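Long-range contacts in GlcNAc-alpha-1,4-Gal-releasing endo-beta-galactosidase (PDB 1UPS), which probably hydrolyses O-glycosidic bonds as an endo-beta-galactosidase releasing GlcNAc-alpha-1,4-Gal, and binds a calcium ion: residues E76-Q82 against R94-I98; W366-W370 against V382-K386; N388-H392 against Y402-P406. All coordinates share one frame; numbering follows the deposited sequence.

Contact 1. Residues E76-Q82 against R94-I98; sequences EYITEDQ and RSSAI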
ATOM      1  N   GLU A  76      -2.998 -22.051  -2.086  1.00 10.51           N
ATOM      2  CA  GLU A  76      -1.599 -22.301  -2.468  1.00 10.83           C
ATOM      3  C   GLU A  76      -0.897 -22.930  -1.284  1.00 10.37           C
ATOM      4  O   GLU A  76      -1.090 -22.481  -0.166  1.00 10.49           O
ATOM      5  CB  GLU A  76      -0.919 -20.963  -2.779  1.00 10.53           C
ATOM      6  CG  GLU A  76      -1.523 -20.284  -3.996  1.00 11.46           C
ATOM      7  CD  GLU A  76      -0.796 -18.991  -4.353  1.00 12.30           C
ATOM      8  OE1 GLU A  76      -0.650 -18.704  -5.568  1.00 12.21           O
ATOM      9  OE2 GLU A  76      -0.387 -18.268  -3.422  1.00 11.42           O
ATOM     10  N   TYR A  77      -0.071 -23.947  -1.521  1.00 10.55           N
ATOM     11  CA  TYR A  77       0.622 -24.605  -0.425  1.00 10.13           C
ATOM     12  C   TYR A  77       2.015 -25.068  -0.812  1.00 10.50           C
ATOM     13  O   TYR A  77       2.301 -25.307  -1.996  1.00 10.26           O
ATOM     14  CB  TYR A  77      -0.206 -25.775   0.149  1.00 10.62           C
ATOM     15  CG  TYR A  77      -0.511 -26.941  -0.786  1.00 10.43           C
ATOM     16  CD1 TYR A  77      -1.703 -26.996  -1.521  1.00 11.12           C
ATOM     17  CD2 TYR A  77       0.378 -28.018  -0.898  1.00 10.23           C
ATOM     18  CE1 TYR A  77      -1.998 -28.117  -2.358  1.00 12.25           C
ATOM     19  CE2 TYR A  77       0.097 -29.119  -1.730  1.00 13.06           C
ATOM     20  CZ  TYR A  77      -1.085 -29.165  -2.446  1.00 14.56           C
ATOM     21  OH  TYR A  77      -1.338 -30.260  -3.258  1.00 12.65           O
ATOM     22  N   ILE A  78       2.863 -25.169   0.202  1.00  9.92           N
ATOM     23  CA  ILE A  78       4.194 -25.744   0.063  1.00  9.84           C
ATOM     24  C   ILE A  78       4.234 -27.009   0.912  1.00  9.78           C
ATOM     25  O   ILE A  78       3.957 -26.958   2.114  1.00  9.82           O
ATOM     26  CB  ILE A  78       5.264 -24.777   0.589  1.00 10.12           C
ATOM     27  CG1 ILE A  78       5.137 -23.404  -0.098  1.00 10.96           C
ATOM     28  CG2 ILE A  78       6.683 -25.398   0.392  1.00 10.17           C
ATOM     29  CD1 ILE A  78       6.039 -22.289   0.550  1.00 12.13           C
ATOM     30  N   THR A  79       4.599 -28.134   0.305  1.00 10.00           N
ATOM     31  CA  THR A  79       4.751 -29.365   1.080  1.00 10.23           C
ATOM     32  C   THR A  79       6.127 -29.471   1.718  1.00 10.12           C
ATOM     33  O   THR A  79       7.089 -28.815   1.272  1.00  9.64           O
ATOM     34  CB  THR A  79       4.526 -30.612   0.229  1.00 10.17           C
ATOM     35  OG1 THR A  79       5.454 -30.610  -0.864  1.00 10.58           O
ATOM     36  CG2 THR A  79       3.134 -30.574  -0.437  1.00  9.79           C
ATOM     37  N   GLU A  80       6.213 -30.339   2.727  1.00  9.90           N
ATOM     38  CA  GLU A  80       7.464 -30.565   3.451  1.00 10.83           C
ATOM     39  C   GLU A  80       8.576 -31.062   2.523  1.00 10.76           C
ATOM     40  O   GLU A  80       9.748 -30.771   2.759  1.00 12.17           O
ATOM     41  CB  GLU A  80       7.248 -31.562   4.593  1.00 10.89           C
ATOM     42  CG  GLU A  80       8.429 -31.646   5.559  1.00 12.69           C
ATOM     43  CD  GLU A  80       8.159 -32.521   6.781  1.00 20.73           C
ATOM     44  OE1 GLU A  80       6.974 -32.855   7.078  1.00 19.56           O
ATOM     45  OE2 GLU A  80       9.150 -32.874   7.459  1.00 21.50           O
ATOM     46  N   ASP A  81       8.206 -31.807   1.482  1.00 10.71           N
ATOM     47  CA  ASP A  81       9.180 -32.338   0.525  1.00 10.15           C
ATOM     48  C   ASP A  81       9.285 -31.539  -0.781  1.00 10.43           C
ATOM     49  O   ASP A  81       9.923 -31.984  -1.755  1.00 10.15           O
ATOM     50  CB  ASP A  81       8.937 -33.843   0.268  1.00 10.82           C
ATOM     51  CG  ASP A  81       7.534 -34.146  -0.273  1.00 10.02           C
ATOM     52  OD1 ASP A  81       6.667 -33.231  -0.357  1.00  9.56           O
ATOM     53  OD2 ASP A  81       7.212 -35.294  -0.634  1.00 11.44           O
ATOM     54  N   GLN A  82       8.672 -30.354  -0.814  1.00  9.81           N
ATOM     55  CA  GLN A  82       8.747 -29.503  -2.005  1.00 10.50           C
ATOM     56  C   GLN A  82      10.192 -29.058  -2.258  1.00 10.79           C
ATOM     57  O   GLN A  82      10.931 -28.787  -1.304  1.00 10.95           O
ATOM     58  CB  GLN A  82       7.807 -28.296  -1.849  1.00 10.55           C
ATOM     59  CG  GLN A  82       7.690 -27.415  -3.083  1.00 10.37           C
ATOM     60  CD  GLN A  82       6.458 -26.545  -3.042  1.00 11.78           C
ATOM     61  OE1 GLN A  82       5.399 -26.989  -2.569  1.00 11.74           O
ATOM     62  NE2 GLN A  82       6.577 -25.319  -3.550  1.00  9.73           N
ATOM     63  N   ARG A  94      11.728 -21.865  -1.091  1.00 10.90           N
ATOM     64  CA  ARG A  94      10.615 -22.587  -1.683  1.00 11.02           C
ATOM     65  C   ARG A  94       9.448 -21.640  -1.829  1.00 10.52           C
ATOM     66  O   ARG A  94       9.244 -20.789  -0.965  1.00 11.86           O
ATOM     67  CB  ARG A  94      10.273 -23.778  -0.818  1.00 11.85           C
ATOM     68  CG  ARG A  94      11.483 -24.761  -0.838  1.00 14.26           C
ATOM     69  CD  ARG A  94      11.241 -26.008  -0.114  1.00 14.85           C
ATOM     70  NE  ARG A  94      11.500 -25.912   1.320  1.00 13.17           N
ATOM     71  CZ  ARG A  94      11.283 -26.936   2.128  1.00 14.17           C
ATOM     72  NH1 ARG A  94      11.534 -26.854   3.423  1.00 11.71           N
ATOM     73  NH2 ARG A  94      10.805 -28.071   1.613  1.00 14.57           N
ATOM     74  N   SER A  95       8.698 -21.774  -2.917  1.00  9.25           N
ATOM     75  CA  SER A  95       7.526 -20.913  -3.124  1.00  9.60           C
ATOM     76  C   SER A  95       6.536 -21.608  -4.041  1.00  9.62           C
ATOM     77  O   SER A  95       6.948 -22.300  -4.975  1.00  9.96           O
ATOM     78  CB  SER A  95       7.933 -19.540  -3.717  1.00  9.72           C
ATOM     79  OG  SER A  95       6.789 -18.689  -3.951  1.00 10.43           O
ATOM     80  N   SER A  96       5.244 -21.424  -3.764  1.00  9.75           N
ATOM     81  CA  SER A  96       4.192 -21.823  -4.688  1.00 10.10           C
ATOM     82  C   SER A  96       3.505 -20.549  -5.166  1.00  9.81           C
ATOM     83  O   SER A  96       2.882 -19.826  -4.365  1.00 10.31           O
ATOM     84  CB  SER A  96       3.171 -22.734  -4.007  1.00  9.43           C
ATOM     85  OG  SER A  96       3.673 -24.060  -3.887  1.00 10.08           O
ATOM     86  N   ALA A  97       3.570 -20.293  -6.468  1.00 10.57           N
ATOM     87  CA  ALA A  97       3.074 -19.012  -7.023  1.00  9.78           C
ATOM     88  C   ALA A  97       2.151 -19.169  -8.236  1.00 10.25           C
ATOM     89  O   ALA A  97       2.323 -20.096  -9.052  1.00 10.92           O
ATOM     90  CB  ALA A  97       4.279 -18.118  -7.423  1.00  9.70           C
ATOM     91  N   ILE A  98       1.203 -18.237  -8.370  1.00  9.86           N
ATOM     92  CA  ILE A  98       0.555 -18.020  -9.662  1.00  9.99           C
ATOM     93  C   ILE A  98       0.843 -16.595 -10.110  1.00 10.55           C
ATOM     94  O   ILE A  98       1.067 -15.704  -9.267  1.00 10.44           O
ATOM     95  CB  ILE A  98      -0.969 -18.344  -9.638  1.00  9.59           C
ATOM     96  CG1 ILE A  98      -1.748 -17.389  -8.706  1.00 11.07           C
ATOM     97  CG2 ILE A  98      -1.183 -19.812  -9.243  1.00 10.09           C
ATOM     98  CD1 ILE A  98      -3.279 -17.445  -8.882  1.00 11.15           C
TER
HETATM   99  O   HOH W   1      11.253 -29.440   4.815  1.00 18.46           O
HETATM  100  O   HOH W   2       9.240 -24.291  -4.553  1.00 14.37           O
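Three groups converge on the hydroxyl of S96. OG donates to Y77 O at 2.6 Å, coming from above the carbonyl plane, and accepts from Q82 NE2 at 3.2 Å, the hydroxyl lying close to the plane of the Q82 amide; the backbone N of N66 also bonds to it. The Q82 amide is turned back over its own type I turn, T79 to Q82, where OE1 takes the N-H of T79 and a further bond from N66, while NE2 shares a water with S95 N. R94 reaches the same turn from the other strand. Its chain bends at chi3 (-85°), and NH2 then donates to two carbonyls, E80 O at 3.1 Å and Q82 O at 3.0 Å, the latter on a lone pair. NH1 forms a salt bridge with D255, fixing the guanidinium further. Between these polar groups I78 CD1 packs 3.8 Å from R94 O, and E76, whose OE2 is held by W269, sets OE1 3.6 Å from I98 CG1. The two strands run antiparallel at 162° with axes 6.3 Å apart, yet belong to different sheets of the GH16 beta-sandwich: 73-78 pairs with 66-70 and 267-279, and 94-99 forms an edge beside 246-254.

Contact 2. Residues W366-W370 against V382-K386; sequences WSAQW and VNRWK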
ATOM      1  N   TRP A 366      12.773  20.001   6.466  1.00 16.05           N
ATOM      2  CA  TRP A 366      12.095  18.833   7.033  1.00 15.49           C
ATOM      3  C   TRP A 366      11.076  19.240   8.103  1.00 14.68           C
ATOM      4  O   TRP A 366      10.110  18.497   8.357  1.00 14.19           O
ATOM      5  CB  TRP A 366      13.097  17.840   7.619  1.00 15.96           C
ATOM      6  CG  TRP A 366      13.884  17.064   6.588  1.00 16.19           C
ATOM      7  CD1 TRP A 366      14.044  17.366   5.261  1.00 16.21           C
ATOM      8  CD2 TRP A 366      14.599  15.850   6.809  1.00 17.85           C
ATOM      9  NE1 TRP A 366      14.837  16.419   4.650  1.00 17.46           N
ATOM     10  CE2 TRP A 366      15.179  15.469   5.576  1.00 18.17           C
ATOM     11  CE3 TRP A 366      14.816  15.038   7.932  1.00 18.73           C
ATOM     12  CZ2 TRP A 366      15.969  14.320   5.438  1.00 20.59           C
ATOM     13  CZ3 TRP A 366      15.599  13.891   7.793  1.00 21.07           C
ATOM     14  CH2 TRP A 366      16.161  13.543   6.553  1.00 20.56           C
ATOM     15  N   SER A 367      11.280  20.409   8.722  1.00 13.85           N
ATOM     16  CA  SER A 367      10.330  20.905   9.731  1.00 13.74           C
ATOM     17  C   SER A 367       8.975  21.242   9.115  1.00 13.40           C
ATOM     18  O   SER A 367       7.982  21.388   9.834  1.00 13.41           O
ATOM     19  CB  SER A 367      10.877  22.139  10.458  1.00 13.59           C
ATOM     20  OG  SER A 367      10.742  23.314   9.684  1.00 14.83           O
ATOM     21  N   ALA A 368       8.941  21.371   7.787  1.00 12.95           N
ATOM     22  CA  ALA A 368       7.694  21.694   7.072  1.00 12.57           C
ATOM     23  C   ALA A 368       7.105  20.480   6.343  1.00 12.29           C
ATOM     24  O   ALA A 368       6.132  20.606   5.580  1.00 12.49           O
ATOM     25  CB  ALA A 368       7.929  22.850   6.091  1.00 12.63           C
ATOM     26  N   GLN A 369       7.666  19.305   6.597  1.00 11.88           N
ATOM     27  CA  GLN A 369       7.204  18.088   5.937  1.00 12.79           C
ATOM     28  C   GLN A 369       6.582  17.118   6.939  1.00 13.46           C
ATOM     29  O   GLN A 369       7.073  16.972   8.064  1.00 13.47           O
ATOM     30  CB  GLN A 369       8.360  17.421   5.211  1.00 12.29           C
ATOM     31  CG  GLN A 369       8.910  18.275   4.080  1.00 13.98           C
ATOM     32  CD  GLN A 369      10.060  17.594   3.391  1.00 15.50           C
ATOM     33  OE1 GLN A 369      10.255  16.393   3.566  1.00 15.88           O
ATOM     34  NE2 GLN A 369      10.832  18.350   2.605  1.00 17.71           N
ATOM     35  N   TRP A 370       5.506  16.461   6.516  1.00 13.70           N
ATOM     36  CA  TRP A 370       4.683  15.668   7.426  1.00 14.85           C
ATOM     37  C   TRP A 370       4.339  14.283   6.870  1.00 15.76           C
ATOM     38  O   TRP A 370       4.052  14.149   5.692  1.00 16.06           O
ATOM     39  CB  TRP A 370       3.391  16.444   7.730  1.00 13.73           C
ATOM     40  CG  TRP A 370       3.639  17.818   8.268  1.00 12.73           C
ATOM     41  CD1 TRP A 370       3.755  18.975   7.546  1.00 13.37           C
ATOM     42  CD2 TRP A 370       3.787  18.189   9.648  1.00 13.82           C
ATOM     43  NE1 TRP A 370       3.980  20.037   8.389  1.00 12.02           N
ATOM     44  CE2 TRP A 370       3.999  19.586   9.685  1.00 13.35           C
ATOM     45  CE3 TRP A 370       3.766  17.477  10.863  1.00 11.65           C
ATOM     46  CZ2 TRP A 370       4.197  20.290  10.883  1.00 12.74           C
ATOM     47  CZ3 TRP A 370       3.956  18.169  12.057  1.00 11.99           C
ATOM     48  CH2 TRP A 370       4.170  19.570  12.057  1.00 12.21           C
ATOM     49  N   VAL A 382       2.533  13.658  11.251  1.00 14.20           N
ATOM     50  CA  VAL A 382       3.715  13.422  12.084  1.00 13.90           C
ATOM     51  C   VAL A 382       4.937  14.053  11.418  1.00 14.00           C
ATOM     52  O   VAL A 382       5.182  13.829  10.230  1.00 14.25           O
ATOM     53  CB  VAL A 382       3.942  11.917  12.308  1.00 14.28           C
ATOM     54  CG1 VAL A 382       5.180  11.689  13.132  1.00 13.49           C
ATOM     55  CG2 VAL A 382       2.717  11.271  12.983  1.00 14.08           C
ATOM     56  N   ASN A 383       5.675  14.877  12.159  1.00 13.71           N
ATOM     57  CA  ASN A 383       6.724  15.692  11.533  1.00 13.78           C
ATOM     58  C   ASN A 383       7.885  14.844  11.007  1.00 13.71           C
ATOM     59  O   ASN A 383       8.221  13.821  11.604  1.00 13.80           O
ATOM     60  CB  ASN A 383       7.228  16.739  12.521  1.00 13.74           C
ATOM     61  CG  ASN A 383       8.038  17.808  11.854  1.00 13.28           C
ATOM     62  OD1 ASN A 383       9.266  17.817  11.950  1.00 13.33           O
ATOM     63  ND2 ASN A 383       7.364  18.713  11.141  1.00 12.77           N
ATOM     64  N   ARG A 384       8.492  15.253   9.885  1.00 13.79           N
ATOM     65  CA  ARG A 384       9.651  14.520   9.361  1.00 13.93           C
ATOM     66  C   ARG A 384      10.921  14.830  10.167  1.00 14.52           C
ATOM     67  O   ARG A 384      11.674  13.917  10.549  1.00 14.39           O
ATOM     68  CB  ARG A 384       9.892  14.851   7.885  1.00 13.87           C
ATOM     69  CG  ARG A 384      10.987  13.982   7.246  1.00 14.09           C
ATOM     70  CD  ARG A 384      11.434  14.469   5.896  1.00 15.13           C
ATOM     71  NE  ARG A 384      12.395  13.544   5.288  1.00 15.11           N
ATOM     72  CZ  ARG A 384      12.753  13.569   4.008  1.00 16.13           C
ATOM     73  NH1 ARG A 384      12.260  14.492   3.191  1.00 14.76           N
ATOM     74  NH2 ARG A 384      13.631  12.678   3.549  1.00 17.10           N
ATOM     75  N   TRP A 385      11.162  16.118  10.408  1.00 14.38           N
ATOM     76  CA  TRP A 385      12.354  16.565  11.137  1.00 15.13           C
ATOM     77  C   TRP A 385      12.359  15.998  12.555  1.00 15.36           C
ATOM     78  O   TRP A 385      13.394  15.516  13.046  1.00 14.13           O
ATOM     79  CB  TRP A 385      12.377  18.090  11.183  1.00 15.10           C
ATOM     80  CG  TRP A 385      13.643  18.709  11.736  1.00 16.87           C
ATOM     81  CD1 TRP A 385      14.946  18.261  11.572  1.00 19.44           C
ATOM     82  CD2 TRP A 385      13.728  19.896  12.518  1.00 17.59           C
ATOM     83  NE1 TRP A 385      15.817  19.109  12.218  1.00 20.08           N
ATOM     84  CE2 TRP A 385      15.097  20.120  12.809  1.00 19.01           C
ATOM     85  CE3 TRP A 385      12.778  20.805  13.016  1.00 17.54           C
ATOM     86  CZ2 TRP A 385      15.530  21.210  13.569  1.00 20.01           C
ATOM     87  CZ3 TRP A 385      13.210  21.890  13.760  1.00 18.49           C
ATOM     88  CH2 TRP A 385      14.576  22.080  14.039  1.00 19.07           C
ATOM     89  N   LYS A 386      11.190  16.041  13.196  1.00 15.45           N
ATOM     90  CA  LYS A 386      11.033  15.543  14.566  1.00 16.40           C
ATOM     91  C   LYS A 386       9.934  14.489  14.622  1.00 16.47           C
ATOM     92  O   LYS A 386       8.789  14.794  14.993  1.00 16.57           O
ATOM     93  CB  LYS A 386      10.717  16.701  15.530  1.00 17.04           C
ATOM     94  CG  LYS A 386      11.747  17.848  15.566  1.00 18.17           C
ATOM     95  CD  LYS A 386      13.084  17.428  16.183  1.00 20.62           C
ATOM     96  CE  LYS A 386      14.148  18.503  15.948  1.00 21.25           C
ATOM     97  NZ  LYS A 386      15.522  18.040  16.310  1.00 22.33           N
TER
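This contact joins a 3-10 turn and the start of a strand to the end of the neighbouring strand, in a C-terminal region consistent with a ricin-like beta-trefoil, as in related endo-beta-galactosidases. W370 and N383 form an antiparallel non-hydrogen-bonded pair at the root of the hairpin 370-375/378-383, and beyond it the chain ends are tied together by side chains and backbone bonds. The most extensive interaction is a cation-pi stack: the guanidinium of R384 lies flat on the indole of W366, centres 3.8 Å apart and planes at 6°. R384 is extended from CG to NE, with CG anti to the backbone N (chi1 -173°), which lays its outer half across the indole face; CD makes a CH-pi contact 3.6 Å from the centroid of the five-membered ring. Q369 runs alongside, pointing the same way, and meets the guanidinium at its edge, OE1 accepting from NH1 at 2.8 Å on a lone pair. W366 on one face and Q369 OE1 at the edge together restrict the rotation of the cation; NH1 also has D333 as a salt-bridge partner. R384 N bonds to Q369 O.

At the base of the W366 side chain, CB packs 3.6 Å from W385 CB, and S367 CB sits 3.5 Å from W385 CE3. N383 secures the turn at both ends of its amide. OD1 accepts from K386 N, an Asx motif just past the strand. ND2 stands over one face of the W370 ring, 3.4 Å from CH2 with the amide plane 77° from the ring, while donating to S367 O at 3.0 Å from above its carbonyl plane.

Contact 3. Residues N388-H392 against Y402-P406; sequences NMSIH and YGNVP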
ATOM      1  N   ASN A 388       8.808  12.213  16.460  1.00 16.02           N
ATOM      2  CA  ASN A 388       7.947  11.938  17.622  1.00 17.07           C
ATOM      3  C   ASN A 388       6.800  12.950  17.777  1.00 16.32           C
ATOM      4  O   ASN A 388       5.940  12.788  18.637  1.00 16.00           O
ATOM      5  CB  ASN A 388       8.761  11.904  18.917  1.00 17.27           C
ATOM      6  CG  ASN A 388       9.547  10.614  19.080  1.00 20.77           C
ATOM      7  OD1 ASN A 388       9.111   9.539  18.640  1.00 23.89           O
ATOM      8  ND2 ASN A 388      10.705  10.708  19.720  1.00 22.08           N
ATOM      9  N   MET A 389       6.793  13.982  16.937  1.00 15.85           N
ATOM     10  CA  MET A 389       5.893  15.117  17.121  1.00 15.23           C
ATOM     11  C   MET A 389       4.728  15.044  16.148  1.00 14.95           C
ATOM     12  O   MET A 389       4.943  14.874  14.948  1.00 15.90           O
ATOM     13  CB  MET A 389       6.659  16.432  16.902  1.00 15.51           C
ATOM     14  CG  MET A 389       7.871  16.614  17.820  1.00 16.85           C
ATOM     15  SD  MET A 389       7.361  16.669  19.535  1.00 20.41           S
ATOM     16  CE  MET A 389       8.501  15.551  20.324  1.00 21.41           C
ATOM     17  N   SER A 390       3.502  15.170  16.665  1.00 13.55           N
ATOM     18  CA  SER A 390       2.301  15.191  15.837  1.00 12.63           C
ATOM     19  C   SER A 390       1.543  16.513  16.045  1.00 12.01           C
ATOM     20  O   SER A 390       1.725  17.194  17.058  1.00 10.90           O
ATOM     21  CB  SER A 390       1.394  13.989  16.123  0.65 13.13           C
ATOM     22  OG  SER A 390       0.958  13.975  17.469  0.65 13.19           O
ATOM     23  N   ILE A 391       0.692  16.854  15.080  1.00 11.69           N
ATOM     24  CA  ILE A 391      -0.159  18.042  15.161  1.00 11.04           C
ATOM     25  C   ILE A 391      -1.369  17.731  16.034  1.00 10.47           C
ATOM     26  O   ILE A 391      -2.063  16.740  15.809  1.00 11.40           O
ATOM     27  CB  ILE A 391      -0.628  18.458  13.756  1.00 11.24           C
ATOM     28  CG1 ILE A 391       0.592  18.704  12.847  1.00 11.55           C
ATOM     29  CG2 ILE A 391      -1.499  19.711  13.875  1.00 10.49           C
ATOM     30  CD1 ILE A 391       0.244  19.337  11.473  1.00 12.52           C
ATOM     31  N   HIS A 392      -1.612  18.556  17.045  1.00 10.72           N
ATOM     32  CA  HIS A 392      -2.695  18.259  18.007  1.00 10.40           C
ATOM     33  C   HIS A 392      -3.200  19.516  18.711  1.00 10.12           C
ATOM     34  O   HIS A 392      -2.577  20.584  18.615  1.00 10.41           O
ATOM     35  CB  HIS A 392      -2.243  17.227  19.063  1.00 10.03           C
ATOM     36  CG  HIS A 392      -1.247  17.772  20.043  1.00 10.60           C
ATOM     37  ND1 HIS A 392      -1.616  18.523  21.146  1.00 12.76           N
ATOM     38  CD2 HIS A 392       0.108  17.711  20.067  1.00 11.98           C
ATOM     39  CE1 HIS A 392      -0.531  18.886  21.811  1.00 13.50           C
ATOM     40  NE2 HIS A 392       0.529  18.406  21.177  1.00 12.12           N
ATOM     41  N   TYR A 402       2.133  21.232  18.432  1.00 12.66           N
ATOM     42  CA  TYR A 402       2.715  19.935  18.094  1.00 12.39           C
ATOM     43  C   TYR A 402       3.271  19.377  19.407  1.00 11.82           C
ATOM     44  O   TYR A 402       3.595  20.140  20.332  1.00 12.75           O
ATOM     45  CB  TYR A 402       3.821  20.017  17.008  1.00 13.23           C
ATOM     46  CG  TYR A 402       5.080  20.679  17.521  1.00 14.05           C
ATOM     47  CD1 TYR A 402       5.283  22.051  17.349  1.00 16.03           C
ATOM     48  CD2 TYR A 402       6.032  19.947  18.249  1.00 15.24           C
ATOM     49  CE1 TYR A 402       6.429  22.672  17.853  1.00 14.56           C
ATOM     50  CE2 TYR A 402       7.166  20.556  18.765  1.00 16.20           C
ATOM     51  CZ  TYR A 402       7.358  21.913  18.556  1.00 16.32           C
ATOM     52  OH  TYR A 402       8.473  22.503  19.092  1.00 16.12           O
ATOM     53  N   GLY A 403       3.370  18.059  19.479  1.00 11.33           N
ATOM     54  CA  GLY A 403       3.946  17.393  20.636  1.00 11.46           C
ATOM     55  C   GLY A 403       3.867  15.891  20.451  1.00 12.26           C
ATOM     56  O   GLY A 403       3.324  15.401  19.456  1.00 12.23           O
ATOM     57  N   ASN A 404       4.393  15.168  21.430  1.00 11.39           N
ATOM     58  CA  ASN A 404       4.329  13.717  21.439  1.00 11.72           C
ATOM     59  C   ASN A 404       3.088  13.292  22.233  1.00 11.59           C
ATOM     60  O   ASN A 404       3.046  13.413  23.460  1.00 11.14           O
ATOM     61  CB  ASN A 404       5.630  13.139  22.046  1.00 12.03           C
ATOM     62  CG  ASN A 404       5.715  11.628  21.922  1.00 13.35           C
ATOM     63  OD1 ASN A 404       4.733  10.974  21.578  1.00 14.37           O
ATOM     64  ND2 ASN A 404       6.906  11.060  22.190  1.00 13.61           N
ATOM     65  N   VAL A 405       2.057  12.856  21.518  1.00 12.28           N
ATOM     66  CA  VAL A 405       0.806  12.416  22.147  1.00 12.22           C
ATOM     67  C   VAL A 405       0.383  11.132  21.438  1.00 12.67           C
ATOM     68  O   VAL A 405       0.739  10.929  20.258  1.00 12.49           O
ATOM     69  CB  VAL A 405      -0.321  13.510  22.103  1.00 13.15           C
ATOM     70  CG1 VAL A 405       0.189  14.847  22.652  1.00 12.80           C
ATOM     71  CG2 VAL A 405      -0.914  13.667  20.706  1.00 14.47           C
ATOM     72  N   PRO A 406      -0.305  10.240  22.145  1.00 12.08           N
ATOM     73  CA  PRO A 406      -0.662   8.939  21.577  1.00 12.92           C
ATOM     74  C   PRO A 406      -1.534   9.030  20.325  1.00 13.92           C
ATOM     75  O   PRO A 406      -2.308  10.004  20.162  1.00 13.21           O
ATOM     76  CB  PRO A 406      -1.407   8.260  22.734  1.00 13.06           C
ATOM     77  CG  PRO A 406      -0.769   8.849  23.943  1.00 12.64           C
ATOM     78  CD  PRO A 406      -0.681  10.328  23.572  1.00 12.02           C
TER
HETATM   79  O   HOH W   3       3.152  12.257  18.520  1.00 20.66           O
HETATM   80  O   HOH W   4       2.324  19.332  23.200  1.00 20.30           O
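In the beta hairpin of strands 390-392 and 401-403, the imidazole of H392 carries V405 on one face, its CG1 making a CH-pi contact 3.9 Å from the ring centroid and 15° off the normal, while at the edge lie G403 CA and a water that bonds to NE2. The Y402 ring is instead met at its rim by sulfur: M389 SD lies in the ring plane, 3.8 Å from Y402 CD2, a Met-aromatic contact of the edge-on kind. A third pair, the amides of N388 and N404, lie side by side with planes only 13° apart. The hairpin belongs to the region consistent with a beta-trefoil.

Within it S390 and G403 form the hydrogen-bonded pair, with S390 N donating almost straight to G403 O at 2.8 Å and G403 N returning a bond to S390 O at 3.1 Å; I391 and Y402 make the adjoining non-hydrogen-bonded pair. H392 has CG between its backbone N and carbonyl carbon (chi1 71°), which turns the imidazole back against the backbone of Y402 and G403. Its ND1 accepts from E394 N, so both ring nitrogens have partners, and the water on NE2 also donates to Y402 O. M389 bends at chi2 and chi3, so that the sulfur reaches the Y402 edge and the terminal CE comes within 4.1 Å of N404 CB. Past the strand, V405 turns its side chain toward the hairpin, and a second water accepts from V405 N at 3.2 Å while standing 2.8 Å from N388 O.

Along the chain the contacts come in series. Contact 1 lies in the GH16 beta-sandwich, bridging its two sheets, with the side chain of I98 about 12 Å from the calcium ion. Contacts 2 and 3 belong to the C-terminal region, on the opposite side of the chain's centre; contact 1 is about 44 Å and about 45 Å from them, centre to centre, and does not touch either. Contacts 2 and 3 themselves lie about 11 Å apart, centre to centre, and are joined where strand 378-383 leads into strand 390-392: N383 N probably bonds to M389 O at 2.9 Å, and W370 CZ3 packs 3.5 Å from I391 CG1. The two hairpins are thus packed side by side, remote from contact 1.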